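Local coordinates for uncharacterized protein SPOA0173 (Silicibacter pomeroyi, PDB 3EYT) that is of unknown function but has a thioredoxin-like fold and probably belongs with the oxidoreductases or antioxidant proteins of the AhpC/TSA family, at residues C[111-116]-C[120-125]; C[7-12]-C[64-69]; C[30-35]-C[145-150]; C[50-55]-C[92-97]. All coordinates share one frame; numbering follows the deposited sequence.

Contact 1 (C[111-116]-C[120-125]); sequences AAYQMR and SLLLID
Leu122 CD1 approaches the Tyr113 ring obliquely, 3.8 Å from Tyr113 CD2. At the far end of the ring, Tyr113 OH reaches 3.8 Å from Ile124 CD1, and the two side chains are turned at about a right angle; this hydroxyl touches Ile124 only by van der Waals contact, its polar partner being the carbonyl oxygen of Pro7. The other branch of Leu122 serves selenomethionine Met115, whose CE sits 3.7 Å from Leu122 CD2. With CG beside the backbone N (chi1 -56°) and the chain extended beyond it, Met115 delivers this methyl to the leucine while SE passes 4.3 Å from Ser120 CB. Leu122 is thus shared, one methyl to the aromatic ring and one to the selenomethionine. Beyond Met115, a water bridges the segments: it accepts from Arg116 N at 2.8 Å and donates to Ser120 OG, also at 2.8 Å; the same hydroxyl is hydrogen-bonded to Gly117 O. Helix 108-112 ends in a Schellman motif, Gln114 taking positive phi, and the turn beyond sends Met115 back over the strand. The Ser120 side chain is close to, but not in contact with, Cys40 and Cys43, whose CxxC at a helix start is consistent with a thioredoxin-type redox motif. The contact covers one face of strand 120-124, the first of the antiparallel pair in a thioredoxin-like fold.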
# COMPACT_ATOMS: atom_id res chain seq x y z
N ALA C 111 9.51 -16.72 -6.43
CA ALA C 111 10.66 -16.93 -7.31
C ALA C 111 11.42 -18.19 -6.94
O ALA C 111 11.79 -18.95 -7.82
CB ALA C 111 11.60 -15.70 -7.31
N ALA C 112 11.66 -18.41 -5.64
CA ALA C 112 12.37 -19.62 -5.18
C ALA C 112 11.68 -20.90 -5.67
O ALA C 112 12.35 -21.88 -6.00
CB ALA C 112 12.48 -19.65 -3.63
N TYR C 113 10.35 -20.86 -5.75
CA TYR C 113 9.59 -22.02 -6.17
C TYR C 113 9.38 -22.12 -7.68
O TYR C 113 8.79 -23.10 -8.15
CB TYR C 113 8.24 -22.10 -5.43
CG TYR C 113 8.35 -22.76 -4.07
CD1 TYR C 113 8.81 -22.04 -2.95
CD2 TYR C 113 8.04 -24.11 -3.90
CE1 TYR C 113 8.96 -22.66 -1.72
CE2 TYR C 113 8.15 -24.72 -2.67
CZ TYR C 113 8.62 -24.00 -1.58
OH TYR C 113 8.75 -24.61 -0.35
N GLN C 114 9.85 -21.11 -8.41
CA GLN C 114 9.69 -21.02 -9.87
C GLN C 114 8.19 -21.09 -10.25
O GLN C 114 7.81 -21.77 -11.21
CB GLN C 114 10.51 -22.14 -10.54
CG GLN C 114 11.96 -22.15 -10.05
CD GLN C 114 12.79 -23.29 -10.63
OE1 GLN C 114 12.68 -24.43 -10.20
NE2 GLN C 114 13.61 -22.97 -11.60
N MSE C 115 7.34 -20.37 -9.51
CA MSE C 115 5.90 -20.42 -9.81
C MSE C 115 5.62 -19.67 -11.08
O MSE C 115 6.32 -18.71 -11.42
CB MSE C 115 5.08 -19.89 -8.64
CG MSE C 115 5.39 -20.63 -7.37
SE MSE C 115 4.17 -19.90 -5.98
CE MSE C 115 4.99 -20.72 -4.39
N ARG C 116 4.61 -20.13 -11.81
CA ARG C 116 4.25 -19.54 -13.11
C ARG C 116 3.21 -18.45 -12.97
O ARG C 116 2.95 -17.71 -13.92
CB ARG C 116 3.72 -20.63 -14.04
CG ARG C 116 4.73 -21.73 -14.36
CD ARG C 116 4.14 -22.74 -15.32
NE ARG C 116 4.10 -22.21 -16.70
CZ ARG C 116 5.14 -22.16 -17.53
NH1 ARG C 116 6.34 -22.61 -17.17
NH2 ARG C 116 4.98 -21.65 -18.75
N SER C 120 -1.41 -21.08 -7.56
CA SER C 120 -0.59 -22.28 -7.61
C SER C 120 -0.80 -23.06 -6.34
O SER C 120 -0.93 -22.48 -5.26
CB SER C 120 0.89 -21.94 -7.80
OG SER C 120 1.04 -21.35 -9.08
N LEU C 121 -0.80 -24.38 -6.47
CA LEU C 121 -0.95 -25.22 -5.32
C LEU C 121 0.29 -26.09 -5.22
O LEU C 121 0.67 -26.76 -6.20
CB LEU C 121 -2.26 -26.03 -5.40
CG LEU C 121 -2.67 -26.68 -4.05
CD1 LEU C 121 -4.12 -26.81 -3.87
CD2 LEU C 121 -2.01 -28.03 -3.91
N LEU C 122 0.96 -26.04 -4.05
CA LEU C 122 2.19 -26.81 -3.84
C LEU C 122 1.94 -27.84 -2.76
O LEU C 122 1.26 -27.55 -1.77
CB LEU C 122 3.34 -25.90 -3.39
CG LEU C 122 3.85 -24.67 -4.18
CD1 LEU C 122 4.70 -25.10 -5.33
CD2 LEU C 122 2.78 -23.69 -4.65
N LEU C 123 2.49 -29.03 -2.96
CA LEU C 123 2.39 -30.13 -2.00
C LEU C 123 3.76 -30.58 -1.57
O LEU C 123 4.58 -30.99 -2.41
CB LEU C 123 1.71 -31.37 -2.60
CG LEU C 123 0.20 -31.57 -2.69
CD1 LEU C 123 -0.02 -33.10 -2.81
CD2 LEU C 123 -0.57 -31.00 -1.51
N ILE C 124 3.98 -30.52 -0.26
CA ILE C 124 5.23 -30.88 0.38
C ILE C 124 5.02 -32.12 1.25
O ILE C 124 4.10 -32.17 2.08
CB ILE C 124 5.79 -29.71 1.20
CG1 ILE C 124 6.14 -28.53 0.27
CG2 ILE C 124 7.03 -30.12 2.03
CD1 ILE C 124 6.34 -27.23 1.02
N ASP C 125 5.88 -33.11 1.06
CA ASP C 125 5.72 -34.38 1.78
C ASP C 125 6.18 -34.27 3.23
O ASP C 125 6.71 -33.25 3.63
CB ASP C 125 6.39 -35.53 1.01
CG ASP C 125 7.92 -35.46 0.99
OD1 ASP C 125 8.55 -34.73 1.79
OD2 ASP C 125 8.51 -36.19 0.15
O HOH W 1 3.20 -22.27 -10.69

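Contact 2 (C[7-12]-C[64-69]); sequences PELQIQ and AVLGLH
Two methyl-to-methyl contacts carry this pairing: Leu9 CD1 lies 4.0 Å from Leu66 CD1, and Ile11 CD1 lies 3.5 Å from Leu68 CD1. No hydrogen bond passes between the segments. Both pairs belong to the apolar layer over one face of the central sheet of the thioredoxin-like fold, where the incoming N-terminal chain passes across strand 63-69 before joining the sheet's edge. Leu66 and Leu68, two apart on the strand, project to the same side; Gly67 between them has no side chain. Leu9 also touches Ile33 of the sheet, Leu23 and Thr109, while Leu68 makes further contacts with Ile33 on the adjacent strand, Thr109 and Met115. Farther out, polar bonds fix the path of the crossing chain: Gln10 N is bonded to Thr109 OG1, Gln10 OE1 to Arg108 NE, and Ile11 O to the side-chain amide of Gln100. Gln12, at the corner, reaches Pro80 of a second subunit. Leu68 holds CG opposite its own N (chi1 178°), whereas Ile11 bends at its outer torsion (chi2 -52°), and CD1 of each meets the other a little closer than ordinary van der Waals spacing.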
# COMPACT_ATOMS: atom_id res chain seq x y z
N PRO C 7 12.19 -25.01 -0.99
CA PRO C 7 12.87 -23.87 -0.35
C PRO C 7 12.16 -23.39 0.92
O PRO C 7 10.93 -23.46 0.99
CB PRO C 7 12.79 -22.77 -1.42
CG PRO C 7 12.80 -23.56 -2.74
CD PRO C 7 11.96 -24.78 -2.43
N GLU C 8 12.92 -22.92 1.91
CA GLU C 8 12.36 -22.33 3.12
C GLU C 8 11.46 -21.11 2.77
O GLU C 8 11.80 -20.34 1.88
CB GLU C 8 13.50 -21.98 4.11
CG GLU C 8 14.20 -23.23 4.72
CD GLU C 8 15.39 -22.92 5.66
OE1 GLU C 8 15.90 -21.78 5.69
OE2 GLU C 8 15.85 -23.84 6.37
N LEU C 9 10.30 -20.98 3.42
CA LEU C 9 9.39 -19.85 3.19
C LEU C 9 10.10 -18.56 3.58
O LEU C 9 10.80 -18.50 4.61
CB LEU C 9 8.11 -20.03 4.01
CG LEU C 9 7.30 -21.30 3.75
CD1 LEU C 9 6.02 -21.34 4.64
CD2 LEU C 9 6.92 -21.43 2.29
N GLN C 10 10.00 -17.55 2.73
CA GLN C 10 10.51 -16.23 3.10
C GLN C 10 9.31 -15.30 3.21
O GLN C 10 8.76 -14.85 2.21
CB GLN C 10 11.54 -15.71 2.09
CG GLN C 10 12.74 -16.69 1.85
CD GLN C 10 13.65 -16.17 0.73
OE1 GLN C 10 14.28 -15.12 0.85
NE2 GLN C 10 13.69 -16.89 -0.37
N ILE C 11 8.90 -15.05 4.45
CA ILE C 11 7.64 -14.41 4.77
C ILE C 11 7.93 -13.10 5.47
O ILE C 11 8.88 -13.01 6.26
CB ILE C 11 6.82 -15.31 5.76
CG1 ILE C 11 6.53 -16.69 5.15
CG2 ILE C 11 5.52 -14.63 6.19
CD1 ILE C 11 5.89 -16.61 3.75
N GLN C 12 7.12 -12.08 5.17
CA GLN C 12 7.24 -10.75 5.77
C GLN C 12 6.36 -10.63 7.03
O GLN C 12 6.76 -10.02 8.06
CB GLN C 12 6.81 -9.73 4.73
CG GLN C 12 6.92 -8.29 5.19
CD GLN C 12 5.63 -7.55 4.88
OE1 GLN C 12 5.42 -7.01 3.77
NE2 GLN C 12 4.74 -7.55 5.83
N ALA C 64 -1.25 -29.76 7.09
CA ALA C 64 -1.25 -28.30 7.28
C ALA C 64 -1.64 -27.63 5.96
O ALA C 64 -1.15 -28.01 4.89
CB ALA C 64 0.14 -27.80 7.75
N VAL C 65 -2.51 -26.63 6.04
CA VAL C 65 -2.89 -25.84 4.89
C VAL C 65 -2.49 -24.39 5.17
O VAL C 65 -2.88 -23.82 6.19
CB VAL C 65 -4.42 -25.91 4.59
CG1 VAL C 65 -4.81 -24.98 3.40
CG2 VAL C 65 -4.87 -27.33 4.30
N LEU C 66 -1.71 -23.83 4.26
CA LEU C 66 -1.13 -22.48 4.40
C LEU C 66 -1.51 -21.69 3.17
O LEU C 66 -1.49 -22.24 2.08
CB LEU C 66 0.40 -22.53 4.41
CG LEU C 66 1.06 -23.44 5.43
CD1 LEU C 66 2.55 -23.26 5.41
CD2 LEU C 66 0.45 -23.19 6.85
N GLY C 67 -1.79 -20.40 3.34
CA GLY C 67 -1.93 -19.48 2.20
C GLY C 67 -0.61 -18.73 2.03
O GLY C 67 0.05 -18.41 3.01
N LEU C 68 -0.24 -18.43 0.80
CA LEU C 68 0.93 -17.60 0.56
C LEU C 68 0.51 -16.47 -0.39
O LEU C 68 0.16 -16.71 -1.55
CB LEU C 68 2.06 -18.45 -0.03
CG LEU C 68 3.33 -17.69 -0.38
CD1 LEU C 68 4.03 -17.26 0.91
CD2 LEU C 68 4.29 -18.51 -1.27
N HIS C 69 0.49 -15.24 0.13
CA HIS C 69 0.08 -14.08 -0.71
C HIS C 69 1.30 -13.58 -1.50
O HIS C 69 2.23 -12.95 -0.95
CB HIS C 69 -0.54 -12.96 0.14
CG HIS C 69 -1.36 -11.98 -0.65
ND1 HIS C 69 -1.29 -10.62 -0.46
CD2 HIS C 69 -2.26 -12.17 -1.65
CE1 HIS C 69 -2.11 -10.01 -1.29
NE2 HIS C 69 -2.72 -10.93 -2.02

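Contact 3 (C[30-35]-C[145-150]); sequences VIVIEA and AEIATL
Segment 30-35 of strand 30-36 comes closest to segment 145-150 of helix 140-151 at its beginning, where the CA atoms of Val30 and Leu150 are 6.6 Å apart. Both methyls of Val30 press against Leu150. CG2 takes the nearer position, 3.6 Å from Leu150 CB and 3.7 Å from Leu150 C, while CG1 lies 4.1 Å from Leu150 CD1. The valine stands with CG1 opposite its backbone N (chi1 171°), which spreads the two methyls over the base and the tip of the leucine, and the side chains meet at roughly a right angle. One turn earlier on the helix and two residues on along the strand, Ile147 CD1 touches Val32 CG2 at 4.1 Å, again nearly at right angles. In the thioredoxin fold these are a core strand and the closing helix of the C-terminal beta-beta-alpha unit; helix 41-57 packs on the same face of the sheet, Val54 touching both Val32 and Ile147. An alanine in place of Val30 would lack both methyls and would probably open a gap beside Leu150 CB, with that end of the helix less firmly seated on the strand. On the helix itself, Thr149 OG1 gives a 2.9 Å hydrogen bond to Ala145 O, 38° out of the carbonyl plane, and the backbone N of Thr149 reaches the same oxygen from the opposite face, two donors on one acceptor. Glu146, next to Ala145, has its OE1 hydrogen-bonded to His134 NE2.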
# COMPACT_ATOMS: atom_id res chain seq x y z
N VAL C 30 2.00 -33.50 6.00
CA VAL C 30 1.88 -33.14 4.60
C VAL C 30 1.44 -31.66 4.61
O VAL C 30 0.62 -31.24 5.42
CB VAL C 30 0.89 -34.09 3.88
CG1 VAL C 30 0.57 -33.60 2.47
CG2 VAL C 30 1.47 -35.51 3.84
N ILE C 31 2.05 -30.86 3.75
CA ILE C 31 1.75 -29.43 3.72
C ILE C 31 1.18 -29.06 2.36
O ILE C 31 1.74 -29.43 1.30
CB ILE C 31 3.01 -28.60 4.02
CG1 ILE C 31 3.71 -29.12 5.29
CG2 ILE C 31 2.68 -27.10 4.13
CD1 ILE C 31 5.11 -28.59 5.46
N VAL C 32 0.04 -28.37 2.37
CA VAL C 32 -0.57 -27.85 1.15
C VAL C 32 -0.44 -26.34 1.20
O VAL C 32 -0.91 -25.71 2.15
CB VAL C 32 -2.07 -28.20 1.07
CG1 VAL C 32 -2.71 -27.62 -0.18
CG2 VAL C 32 -2.27 -29.72 1.11
N ILE C 33 0.21 -25.76 0.20
CA ILE C 33 0.33 -24.31 0.11
C ILE C 33 -0.43 -23.76 -1.08
O ILE C 33 -0.19 -24.15 -2.21
CB ILE C 33 1.81 -23.86 0.03
CG1 ILE C 33 2.63 -24.46 1.16
CG2 ILE C 33 1.95 -22.30 0.03
CD1 ILE C 33 4.18 -24.20 1.01
N GLU C 34 -1.31 -22.81 -0.81
CA GLU C 34 -2.05 -22.13 -1.86
C GLU C 34 -1.45 -20.73 -2.03
O GLU C 34 -1.57 -19.89 -1.13
CB GLU C 34 -3.54 -22.09 -1.50
CG GLU C 34 -4.43 -21.27 -2.39
CD GLU C 34 -4.62 -21.87 -3.78
OE1 GLU C 34 -4.42 -23.10 -3.97
OE2 GLU C 34 -4.95 -21.09 -4.69
N ALA C 35 -0.79 -20.51 -3.17
CA ALA C 35 -0.17 -19.24 -3.49
C ALA C 35 -1.18 -18.49 -4.34
O ALA C 35 -1.68 -19.02 -5.34
CB ALA C 35 1.12 -19.43 -4.25
N ALA C 145 -6.03 -37.83 -4.18
CA ALA C 145 -5.17 -38.99 -4.39
C ALA C 145 -3.69 -38.67 -4.02
O ALA C 145 -3.02 -39.45 -3.31
CB ALA C 145 -5.29 -39.49 -5.83
N GLU C 146 -3.19 -37.52 -4.47
CA GLU C 146 -1.80 -37.14 -4.15
C GLU C 146 -1.59 -36.95 -2.66
O GLU C 146 -0.56 -37.42 -2.12
CB GLU C 146 -1.34 -35.88 -4.90
CG GLU C 146 -1.46 -35.93 -6.42
CD GLU C 146 -1.17 -34.56 -7.07
OE1 GLU C 146 -1.48 -33.49 -6.48
OE2 GLU C 146 -0.62 -34.57 -8.19
N ILE C 147 -2.55 -36.30 -1.99
CA ILE C 147 -2.46 -36.09 -0.53
C ILE C 147 -2.45 -37.44 0.23
O ILE C 147 -1.65 -37.65 1.16
CB ILE C 147 -3.56 -35.13 -0.03
CG1 ILE C 147 -3.30 -33.69 -0.51
CG2 ILE C 147 -3.67 -35.12 1.49
CD1 ILE C 147 -4.55 -32.78 -0.37
N ALA C 148 -3.32 -38.35 -0.18
CA ALA C 148 -3.34 -39.70 0.42
C ALA C 148 -2.02 -40.44 0.23
O ALA C 148 -1.56 -41.10 1.14
CB ALA C 148 -4.48 -40.53 -0.15
N THR C 149 -1.43 -40.34 -0.94
CA THR C 149 -0.16 -41.01 -1.22
C THR C 149 0.92 -40.52 -0.25
O THR C 149 1.67 -41.33 0.32
CB THR C 149 0.27 -40.78 -2.69
OG1 THR C 149 -0.74 -41.30 -3.56
CG2 THR C 149 1.65 -41.46 -2.99
N LEU C 150 0.97 -39.21 -0.07
CA LEU C 150 1.91 -38.56 0.84
C LEU C 150 1.63 -38.91 2.30
O LEU C 150 2.57 -39.17 3.09
CB LEU C 150 1.90 -37.04 0.61
CG LEU C 150 2.36 -36.55 -0.77
CD1 LEU C 150 2.51 -35.03 -0.80
CD2 LEU C 150 3.69 -37.22 -1.12

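Contact 4 (C[50-55]-C[92-97]); sequences LAQKVR and IKFPVG
Phe94 carries its ring in the position between backbone N and carbonyl carbon (chi1 57°), which swings it toward helix 41-57, while Gln52 sets CG beside its own N (chi1 -64°) and runs on extended toward the loop. In the conformer described, Gln52 CG comes to the edge of the phenyl ring, near its plane, 3.9 Å from Phe94 CE2. Ala51 CB approaches the same end of the ring obliquely, 3.8 Å from Phe94 CZ. One face of the ring is covered from within its own segment by Ile92 CG2, 3.8 Å above the plane and displaced toward the rim. The glutamine amide, its plane 80° from that of the ring, extends past it and places NE2 4.0 Å from Ile92 CG1, a contact without a hydrogen bond and tentative because Gln52 has a second conformer. Helix 41-57 is the connection of the beta-alpha-beta crossover between strands 30-36 and 63-69 of the thioredoxin-like fold, and Phe94 stands just ahead of the next strand, 96-99. Ile92 is backed by Phe86 and Leu87 of helix 80-89. With no polar bond between the segments, attachment of this loop to the helix rests on van der Waals contact and burial of apolar surface around the phenyl ring, the amide of Gln52 lying at the border.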
# COMPACT_ATOMS: atom_id res chain seq x y z
N LEU C 50 -10.66 -24.01 -3.15
CA LEU C 50 -10.00 -25.33 -3.09
C LEU C 50 -9.21 -25.53 -1.79
O LEU C 50 -9.31 -26.57 -1.16
CB LEU C 50 -9.10 -25.54 -4.31
CG LEU C 50 -8.26 -26.82 -4.32
CD1 LEU C 50 -9.15 -28.09 -4.31
CD2 LEU C 50 -7.29 -26.85 -5.52
N ALA C 51 -8.44 -24.51 -1.39
CA ALA C 51 -7.66 -24.60 -0.16
C ALA C 51 -8.58 -24.84 1.06
O ALA C 51 -8.25 -25.63 1.94
CB ALA C 51 -6.80 -23.37 0.04
N GLN C 52 -9.73 -24.18 1.08
CA GLN C 52 -10.69 -24.36 2.16
C GLN C 52 -11.33 -25.75 2.19
O GLN C 52 -11.64 -26.26 3.27
CB GLN C 52 -11.76 -23.27 2.09
CG GLN C 52 -11.19 -21.88 2.33
CD GLN C 52 -12.25 -20.82 2.34
OE1 GLN C 52 -12.94 -20.62 1.36
NE2 GLN C 52 -12.36 -20.12 3.44
N LYS C 53 -11.51 -26.36 1.02
CA LYS C 53 -12.00 -27.75 0.91
C LYS C 53 -10.98 -28.72 1.45
O LYS C 53 -11.34 -29.62 2.21
CB LYS C 53 -12.32 -28.11 -0.55
CG LYS C 53 -13.63 -27.50 -1.02
CD LYS C 53 -13.80 -27.65 -2.51
CE LYS C 53 -15.16 -27.16 -2.93
NZ LYS C 53 -15.28 -27.05 -4.41
N VAL C 54 -9.71 -28.52 1.07
CA VAL C 54 -8.62 -29.33 1.60
C VAL C 54 -8.60 -29.22 3.12
O VAL C 54 -8.51 -30.25 3.82
CB VAL C 54 -7.26 -28.94 0.97
CG1 VAL C 54 -6.10 -29.68 1.65
CG2 VAL C 54 -7.29 -29.21 -0.57
N ARG C 55 -8.67 -27.99 3.62
CA ARG C 55 -8.65 -27.78 5.06
C ARG C 55 -9.81 -28.50 5.74
O ARG C 55 -9.61 -29.13 6.79
CB ARG C 55 -8.65 -26.29 5.43
CG ARG C 55 -8.76 -26.00 6.96
CD ARG C 55 -7.52 -26.40 7.76
NE ARG C 55 -7.31 -27.85 7.78
CZ ARG C 55 -6.16 -28.48 8.04
NH1 ARG C 55 -5.03 -27.81 8.30
NH2 ARG C 55 -6.14 -29.81 7.98
N ILE C 92 -11.38 -16.57 5.54
CA ILE C 92 -10.23 -17.43 5.40
C ILE C 92 -9.54 -17.45 6.75
O ILE C 92 -9.04 -16.42 7.21
CB ILE C 92 -9.31 -16.87 4.33
CG1 ILE C 92 -10.07 -16.88 2.99
CG2 ILE C 92 -7.98 -17.66 4.30
CD1 ILE C 92 -9.53 -15.87 1.96
N LYS C 93 -9.55 -18.61 7.40
CA LYS C 93 -9.13 -18.71 8.78
C LYS C 93 -7.79 -19.42 8.94
O LYS C 93 -7.19 -19.39 10.02
CB LYS C 93 -10.18 -19.47 9.63
CG LYS C 93 -11.64 -18.99 9.59
CD LYS C 93 -11.81 -17.54 9.95
CE LYS C 93 -13.30 -17.16 10.00
NZ LYS C 93 -14.09 -17.97 11.00
N PHE C 94 -7.31 -20.08 7.89
CA PHE C 94 -5.99 -20.75 7.97
C PHE C 94 -4.82 -19.75 7.83
O PHE C 94 -5.02 -18.62 7.37
CB PHE C 94 -5.89 -21.93 7.00
CG PHE C 94 -6.12 -21.56 5.57
CD1 PHE C 94 -5.17 -20.84 4.85
CD2 PHE C 94 -7.31 -21.94 4.94
CE1 PHE C 94 -5.41 -20.48 3.51
CE2 PHE C 94 -7.56 -21.61 3.62
CZ PHE C 94 -6.60 -20.88 2.89
N PRO C 95 -3.60 -20.15 8.24
CA PRO C 95 -2.50 -19.19 8.27
C PRO C 95 -2.18 -18.71 6.87
O PRO C 95 -2.18 -19.48 5.89
CB PRO C 95 -1.33 -19.99 8.84
CG PRO C 95 -2.01 -21.08 9.68
CD PRO C 95 -3.21 -21.45 8.85
N VAL C 96 -1.98 -17.41 6.77
CA VAL C 96 -1.62 -16.82 5.48
C VAL C 96 -0.37 -15.97 5.63
O VAL C 96 -0.34 -15.05 6.47
CB VAL C 96 -2.77 -15.99 4.91
CG1 VAL C 96 -2.41 -15.34 3.56
CG2 VAL C 96 -4.05 -16.84 4.81
N GLY C 97 0.63 -16.26 4.80
CA GLY C 97 1.93 -15.54 4.90
C GLY C 97 2.07 -14.57 3.75
O GLY C 97 1.76 -14.93 2.62

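In the fold
All four contacts meet at one mixed sheet. Contacts 1 and 2 lie over one face, their centres about 10 Å apart, joined through Tyr113 and Pro7 and by Met115 CE against Leu68 CD2 (3.9 Å). Contacts 3 and 4 share the other face, where Val32 CG2 meets Val54 CG1 at 3.9 Å. Strand 30-36 runs between the partners of contacts 1 and 2: Ile33 N is 2.9 Å from Leu122 O, and Leu68 N 2.8 Å from Glu34 O. Gly67 N to Pro95 O, 2.7 Å, ties contact 2 to contact 4. The CxxC of Cys40 and Cys43, at the start of the helix used by contact 4, is probably of thioredoxin type and lies close to the Ser120 side chain of contact 1.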